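Local coordinates for protein porin (Rhodobacter blasticus, PDB 3PRN) that forms trimeric outer-membrane channels that let small hydrophilic solutes, up to about 0.6 kDa, diffuse passively across the membrane, at residues Asn129-Ile133 with Tyr148-Thr154; Thr161-Ala167 with Ala180-Gly186. The protein carries 1 engineered substitution. One frame throughout, in Å; residues are numbered along the deposited sequence.

Contact 1: residues Asn129-Ile133 with Tyr148-Thr154. With C8E ((hydroxyethyloxy)tri(ethyloxy)octane), chain E.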
loop_
_atom_site.group_PDB
_atom_site.type_symbol
_atom_site.label_atom_id
_atom_site.label_comp_id
_atom_site.label_asym_id
_atom_site.label_seq_id
_atom_site.Cartn_x
_atom_site.Cartn_y
_atom_site.Cartn_z
ATOM N N ASN A 129 -3.734 -18.186 -7.576
ATOM C CA ASN A 129 -3.633 -19.345 -6.700
ATOM C C ASN A 129 -2.240 -19.952 -6.744
ATOM O O ASN A 129 -2.054 -21.130 -6.423
ATOM C CB ASN A 129 -4.702 -20.377 -7.127
ATOM C CG ASN A 129 -6.073 -19.852 -6.700
ATOM O OD1 ASN A 129 -6.367 -19.812 -5.503
ATOM N ND2 ASN A 129 -6.919 -19.403 -7.604
ATOM N N TYR A 130 -1.279 -19.115 -7.152
ATOM C CA TYR A 130 0.105 -19.546 -7.229
ATOM C C TYR A 130 0.645 -19.679 -5.806
ATOM O O TYR A 130 0.523 -18.824 -4.936
ATOM C CB TYR A 130 0.848 -18.527 -8.060
ATOM C CG TYR A 130 2.346 -18.549 -8.107
ATOM C CD1 TYR A 130 3.132 -18.197 -7.019
ATOM C CD2 TYR A 130 2.977 -18.837 -9.304
ATOM C CE1 TYR A 130 4.511 -18.137 -7.109
ATOM C CE2 TYR A 130 4.356 -18.799 -9.413
ATOM C CZ TYR A 130 5.119 -18.421 -8.329
ATOM O OH TYR A 130 6.475 -18.360 -8.493
ATOM N N ASN A 131 1.273 -20.810 -5.507
ATOM C CA ASN A 131 1.830 -21.080 -4.183
ATOM C C ASN A 131 3.067 -21.957 -4.250
ATOM O O ASN A 131 3.089 -22.992 -4.935
ATOM C CB ASN A 131 0.754 -21.733 -3.292
ATOM C CG ASN A 131 1.196 -21.741 -1.843
ATOM O OD1 ASN A 131 1.098 -20.698 -1.199
ATOM N ND2 ASN A 131 1.687 -22.873 -1.348
ATOM N N GLY A 132 4.135 -21.523 -3.586
ATOM C CA GLY A 132 5.365 -22.288 -3.588
ATOM C C GLY A 132 5.784 -22.641 -2.169
ATOM O O GLY A 132 5.277 -22.077 -1.173
ATOM N N ILE A 133 6.710 -23.597 -2.084
ATOM C CA ILE A 133 7.357 -23.959 -0.825
ATOM C C ILE A 133 8.861 -23.945 -1.133
ATOM O O ILE A 133 9.272 -24.425 -2.212
ATOM C CB ILE A 133 6.957 -25.336 -0.312
ATOM C CG1 ILE A 133 5.444 -25.520 -0.354
ATOM C CG2 ILE A 133 7.527 -25.609 1.069
ATOM C CD1 ILE A 133 4.962 -26.949 -0.127
ATOM N N TYR A 148 9.664 -25.697 -4.807
ATOM C CA TYR A 148 8.554 -26.384 -5.484
ATOM C C TYR A 148 7.440 -25.365 -5.692
ATOM O O TYR A 148 7.015 -24.706 -4.700
ATOM C CB TYR A 148 8.106 -27.551 -4.585
ATOM C CG TYR A 148 6.753 -28.096 -4.976
ATOM C CD1 TYR A 148 6.607 -28.991 -6.034
ATOM C CD2 TYR A 148 5.633 -27.670 -4.279
ATOM C CE1 TYR A 148 5.332 -29.466 -6.376
ATOM C CE2 TYR A 148 4.361 -28.134 -4.595
ATOM C CZ TYR A 148 4.237 -29.019 -5.664
ATOM O OH TYR A 148 2.954 -29.458 -5.972
ATOM N N VAL A 149 7.035 -25.126 -6.925
ATOM C CA VAL A 149 6.011 -24.105 -7.156
ATOM C C VAL A 149 4.822 -24.724 -7.865
ATOM O O VAL A 149 4.958 -25.382 -8.907
ATOM C CB VAL A 149 6.576 -22.953 -8.017
ATOM C CG1 VAL A 149 5.478 -21.921 -8.294
ATOM C CG2 VAL A 149 7.770 -22.267 -7.390
ATOM N N ASP A 150 3.646 -24.566 -7.292
ATOM C CA ASP A 150 2.411 -25.038 -7.967
ATOM C C ASP A 150 1.725 -23.769 -8.429
ATOM O O ASP A 150 1.304 -22.948 -7.594
ATOM C CB ASP A 150 1.623 -25.789 -6.917
ATOM C CG ASP A 150 0.314 -26.365 -7.455
ATOM O OD1 ASP A 150 -0.135 -25.933 -8.508
ATOM O OD2 ASP A 150 -0.274 -27.203 -6.736
ATOM N N PRO A 151 1.569 -23.539 -9.711
ATOM C CA PRO A 151 0.949 -22.314 -10.210
ATOM C C PRO A 151 -0.511 -22.189 -9.961
ATOM O O PRO A 151 -1.123 -21.090 -10.085
ATOM C CB PRO A 151 1.298 -22.319 -11.678
ATOM C CG PRO A 151 1.667 -23.722 -12.041
ATOM C CD PRO A 151 2.056 -24.440 -10.781
ATOM N N ASP A 152 -1.204 -23.274 -9.597
ATOM C CA ASP A 152 -2.612 -23.148 -9.258
ATOM C C ASP A 152 -2.912 -24.259 -8.255
ATOM O O ASP A 152 -3.378 -25.366 -8.631
ATOM C CB ASP A 152 -3.569 -23.241 -10.456
ATOM C CG ASP A 152 -5.001 -22.917 -10.043
ATOM O OD1 ASP A 152 -5.452 -23.077 -8.881
ATOM O OD2 ASP A 152 -5.762 -22.499 -10.940
ATOM N N GLN A 153 -2.681 -23.951 -6.986
ATOM C CA GLN A 153 -2.835 -24.921 -5.922
ATOM C C GLN A 153 -4.248 -25.375 -5.639
ATOM O O GLN A 153 -4.418 -26.360 -4.889
ATOM C CB GLN A 153 -2.182 -24.384 -4.613
ATOM C CG GLN A 153 -3.104 -23.360 -3.901
ATOM C CD GLN A 153 -2.720 -23.236 -2.419
ATOM O OE1 GLN A 153 -2.176 -24.178 -1.828
ATOM N NE2 GLN A 153 -3.025 -22.091 -1.818
ATOM N N THR A 154 -5.285 -24.737 -6.102
ATOM C CA THR A 154 -6.626 -25.163 -5.753
ATOM C C THR A 154 -7.081 -26.282 -6.713
ATOM O O THR A 154 -7.967 -27.055 -6.348
ATOM C CB THR A 154 -7.649 -24.009 -5.874
ATOM O OG1 THR A 154 -7.581 -23.595 -7.237
ATOM C CG2 THR A 154 -7.287 -22.819 -4.994
HETATM C C1 C8E E . 6.520 -31.653 -1.273
HETATM C C2 C8E E . 5.457 -31.579 -2.309
HETATM C C3 C8E E . 4.494 -30.531 -1.943
HETATM C C4 C8E E . 3.387 -31.259 -1.283
HETATM C C5 C8E E . 2.895 -30.203 -0.336
HETATM C C6 C8E E . 2.617 -30.770 0.959
HETATM C C7 C8E E . 3.510 -30.060 1.824
HETATM C C8 C8E E . 2.972 -29.845 3.180
HETATM O O9 C8E E . 3.455 -28.706 3.905
HETATM C C10 C8E E . 4.853 -28.597 4.138
HETATM C C11 C8E E . 5.250 -27.246 4.606
HETATM O O12 C8E E . 4.357 -26.136 4.548
HETATM C C13 C8E E . 3.097 -25.977 5.204
HETATM C C14 C8E E . 2.359 -26.171 6.527
HETATM O O15 C8E E . 2.645 -25.673 7.870
HETATM C C16 C8E E . 2.513 -26.808 8.769
HETATM C C17 C8E E . 1.432 -26.661 9.809
HETATM O O18 C8E E . 1.462 -26.393 11.229
HETATM C C19 C8E E . 2.720 -26.448 11.947
HETATM C C20 C8E E . 3.223 -27.643 12.832
HETATM O O21 C8E E . 2.259 -28.519 13.451
HETATM O O HOH W 1 -3.066 -19.236 -10.186
HETATM O O HOH W 2 -4.386 -20.086 -3.345
#
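Asn129 and Asp152 lie side by side and point the same way at the open end of a beta hairpin in the 16-stranded antiparallel porin barrel, the amide and carboxylate planes only 11° apart. Asn129 CB rests 3.3 Å from Asp152 OD1, while Thr154 comes across at about a right angle, bringing its CG2 to 3.2 Å from Asn129 OD1. Although CB of Asp152 points away from 129-133, CG standing anti to the backbone N (chi1 -172°) turns the carboxylate back toward Asn129, and OD1 then gathers two bonds from Thr154: OG1 donates to the syn lone pair at 2.7 Å, and the backbone N approaches on the anti side, closing an Asx turn. Thr154 N and OG1 would probably lose their common acceptor with an alanine here, and the turn beside Asn129 would be set free to shift. Further in, the amides of Asn131 and Gln153 stack with their planes 6° apart, and Gln153 NE2 also donates to the backbone O of Ile27 in the second subunit, tying the turn to the trimer interface. The other face of the sheet carries Val149, whose CG1 sits over the face of the Tyr130 ring, 3.9 Å from its centroid, a CH-pi contact; Phe115 meets the same ring edge-to-face. Paired backbone bonds at Asn131-Asp150 and Ile133-Tyr148 fix the antiparallel register. On the face shared by Ile133 and Tyr148 a detergent chain covers one side of the Tyr148 ring, with C8E C3 over that face, 3.6 Å from Tyr148 CE2.

Contact 2: residues Thr161-Ala167 with Ala180-Gly186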
loop_
_atom_site.group_PDB
_atom_site.type_symbol
_atom_site.label_atom_id
_atom_site.label_comp_id
_atom_site.label_asym_id
_atom_site.label_seq_id
_atom_site.Cartn_x
_atom_site.Cartn_y
_atom_site.Cartn_z
ATOM N N THR A 161 1.024 -28.243 -14.193
ATOM C CA THR A 161 2.444 -28.595 -14.206
ATOM C C THR A 161 3.145 -27.853 -13.075
ATOM O O THR A 161 3.113 -26.627 -13.083
ATOM C CB THR A 161 3.065 -28.107 -15.541
ATOM O OG1 THR A 161 2.265 -28.636 -16.605
ATOM C CG2 THR A 161 4.512 -28.473 -15.682
ATOM N N GLU A 162 3.763 -28.545 -12.170
ATOM C CA GLU A 162 4.464 -27.877 -11.066
ATOM C C GLU A 162 5.947 -27.787 -11.398
ATOM O O GLU A 162 6.437 -28.637 -12.130
ATOM C CB GLU A 162 4.267 -28.666 -9.760
ATOM C CG GLU A 162 2.804 -28.591 -9.317
ATOM C CD GLU A 162 2.006 -29.791 -9.783
ATOM O OE1 GLU A 162 2.580 -30.849 -10.121
ATOM O OE2 GLU A 162 0.753 -29.698 -9.838
ATOM N N GLU A 163 6.642 -26.776 -10.873
ATOM C CA GLU A 163 8.049 -26.595 -11.130
ATOM C C GLU A 163 8.853 -27.054 -9.917
ATOM O O GLU A 163 8.585 -26.658 -8.782
ATOM C CB GLU A 163 8.341 -25.117 -11.408
ATOM C CG GLU A 163 9.826 -24.836 -11.571
ATOM C CD GLU A 163 10.132 -23.351 -11.517
ATOM O OE1 GLU A 163 10.388 -22.795 -10.387
ATOM O OE2 GLU A 163 10.124 -22.658 -12.601
ATOM N N PHE A 164 9.829 -27.907 -10.157
ATOM C CA PHE A 164 10.705 -28.367 -9.072
ATOM C C PHE A 164 12.136 -27.969 -9.388
ATOM O O PHE A 164 12.651 -28.230 -10.484
ATOM C CB PHE A 164 10.632 -29.877 -8.872
ATOM C CG PHE A 164 11.590 -30.319 -7.768
ATOM C CD1 PHE A 164 11.313 -30.002 -6.432
ATOM C CD2 PHE A 164 12.753 -31.019 -8.096
ATOM C CE1 PHE A 164 12.207 -30.380 -5.424
ATOM C CE2 PHE A 164 13.649 -31.394 -7.089
ATOM C CZ PHE A 164 13.377 -31.074 -5.753
ATOM N N GLY A 165 12.765 -27.338 -8.422
ATOM C CA GLY A 165 14.120 -26.832 -8.621
ATOM C C GLY A 165 15.072 -27.254 -7.523
ATOM O O GLY A 165 14.737 -27.263 -6.323
ATOM N N ILE A 166 16.342 -27.400 -7.917
ATOM C CA ILE A 166 17.367 -27.633 -6.875
ATOM C C ILE A 166 18.640 -26.927 -7.241
ATOM O O ILE A 166 19.015 -26.810 -8.435
ATOM C CB ILE A 166 17.580 -29.145 -6.649
ATOM C CG1 ILE A 166 18.707 -29.353 -5.625
ATOM C CG2 ILE A 166 17.955 -29.852 -7.922
ATOM C CD1 ILE A 166 18.548 -30.720 -4.968
ATOM N N ALA A 167 19.393 -26.459 -6.268
ATOM C CA ALA A 167 20.627 -25.756 -6.504
ATOM C C ALA A 167 21.567 -25.793 -5.305
ATOM O O ALA A 167 21.183 -25.942 -4.162
ATOM C CB ALA A 167 20.365 -24.274 -6.899
ATOM N N ALA A 180 22.694 -25.567 -10.766
ATOM C CA ALA A 180 21.257 -25.555 -10.541
ATOM C C ALA A 180 20.584 -26.367 -11.638
ATOM O O ALA A 180 21.050 -26.346 -12.778
ATOM C CB ALA A 180 20.733 -24.128 -10.569
ATOM N N TYR A 181 19.443 -26.945 -11.306
ATOM C CA TYR A 181 18.659 -27.713 -12.256
ATOM C C TYR A 181 17.188 -27.541 -11.892
ATOM O O TYR A 181 16.883 -27.658 -10.688
ATOM C CB TYR A 181 19.066 -29.216 -12.130
ATOM C CG TYR A 181 18.276 -30.081 -13.086
ATOM C CD1 TYR A 181 18.612 -30.086 -14.437
ATOM C CD2 TYR A 181 17.235 -30.872 -12.672
ATOM C CE1 TYR A 181 17.922 -30.876 -15.356
ATOM C CE2 TYR A 181 16.561 -31.692 -13.566
ATOM C CZ TYR A 181 16.879 -31.657 -14.902
ATOM O OH TYR A 181 16.193 -32.448 -15.816
ATOM N N THR A 182 16.323 -27.320 -12.809
ATOM C CA THR A 182 14.911 -27.123 -12.603
ATOM C C THR A 182 14.099 -27.857 -13.648
ATOM O O THR A 182 14.359 -27.639 -14.839
ATOM C CB THR A 182 14.555 -25.593 -12.723
ATOM O OG1 THR A 182 15.271 -24.946 -11.663
ATOM C CG2 THR A 182 13.068 -25.362 -12.556
ATOM N N THR A 183 13.143 -28.695 -13.244
ATOM C CA THR A 183 12.333 -29.396 -14.222
ATOM C C THR A 183 10.995 -28.673 -14.360
ATOM O O THR A 183 10.441 -28.077 -13.399
ATOM C CB THR A 183 12.136 -30.889 -13.867
ATOM O OG1 THR A 183 11.479 -30.933 -12.597
ATOM C CG2 THR A 183 13.447 -31.608 -13.586
ATOM N N ASP A 184 10.486 -28.639 -15.571
ATOM C CA ASP A 184 9.239 -28.009 -15.944
ATOM C C ASP A 184 9.233 -26.531 -15.463
ATOM O O ASP A 184 8.273 -26.021 -14.900
ATOM C CB ASP A 184 8.030 -28.701 -15.395
ATOM C CG ASP A 184 7.814 -30.125 -15.904
ATOM O OD1 ASP A 184 8.273 -30.497 -16.989
ATOM O OD2 ASP A 184 7.143 -30.870 -15.161
ATOM N N ALA A 185 10.349 -25.899 -15.761
ATOM C CA ALA A 185 10.584 -24.508 -15.389
ATOM C C ALA A 185 9.493 -23.612 -15.956
ATOM O O ALA A 185 9.145 -23.723 -17.138
ATOM C CB ALA A 185 11.967 -24.072 -15.874
ATOM N N GLY A 186 8.926 -22.748 -15.078
ATOM C CA GLY A 186 7.904 -21.815 -15.522
ATOM C C GLY A 186 6.560 -22.498 -15.707
ATOM O O GLY A 186 5.640 -21.876 -16.220
#
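Glu163 reaches across to the backbone at Ala185-Gly186 from the start of its strand, in a beta hairpin of the antiparallel porin barrel whose strand segments run at 170° to each other. Its CB lies 3.6 Å from Asp184 O. The next carbon, CG, stands anti to the backbone N (chi1 175°), which sets CG 3.4 Å from Thr182 CG2, the two side chains crossing obliquely. CD stays beside the same methyl, and the chain remains extended to the carboxylate. There OE2 accepts from Gly186 N at 2.8 Å, on its anti side and 18° out of the carboxylate plane, and passes close to Ala185 CA. The same oxygen also takes the backbone N of Phe115, so two amides grip it and one buried acid joins the hairpin end to a separate loop.

Outside the strands, Thr161 crosses Asp184 at about a right angle, with CG2 3.5 Å from Asp184 CB; the polar end of Asp184 turns to another partner, Asp190 N. Along the strands, Ile166 and Tyr181 exchange two straight backbone bonds, whereas at Phe164 and Thr183 the bond from Thr183 N is good and the return bond from Phe164 N is weak. Phe164, Ile166 and Tyr181 occupy the surface face of the sheet, and the buried face carries small residues, with Phe89 of helix 88-91 against Ala180 and Thr182. At Gly165 a side chain would crowd Thr182 OG1. The next pair on this face is methyl to methyl, Ala167 CB 3.7 Å from Ala180 CB.

Overall arrangement
Contacts 1 and 2 each pair the two strands of a hairpin, and the hairpins are successive in one barrel wall, the contact centres 13 Å apart. The adjoining strands 142-150 and 163-171 are sheet neighbours: Val149 N lies 2.9 Å from Glu163 O, a probable hydrogen bond, and Tyr148 OH packs on Glu162 CG. Both are partly buried, with 5 of 12 touching residues buried in contact 1 and 6 of 14 in contact 2. Their settings differ. Contact 1 is touched by a second subunit and by detergent, and its polar groups serve a turn at the trimer interface. No other chain reaches contact 2; there a buried carboxylate binds backbone amides, and Phe115 is common to both, meeting Tyr130 by its ring and Glu163 by its N.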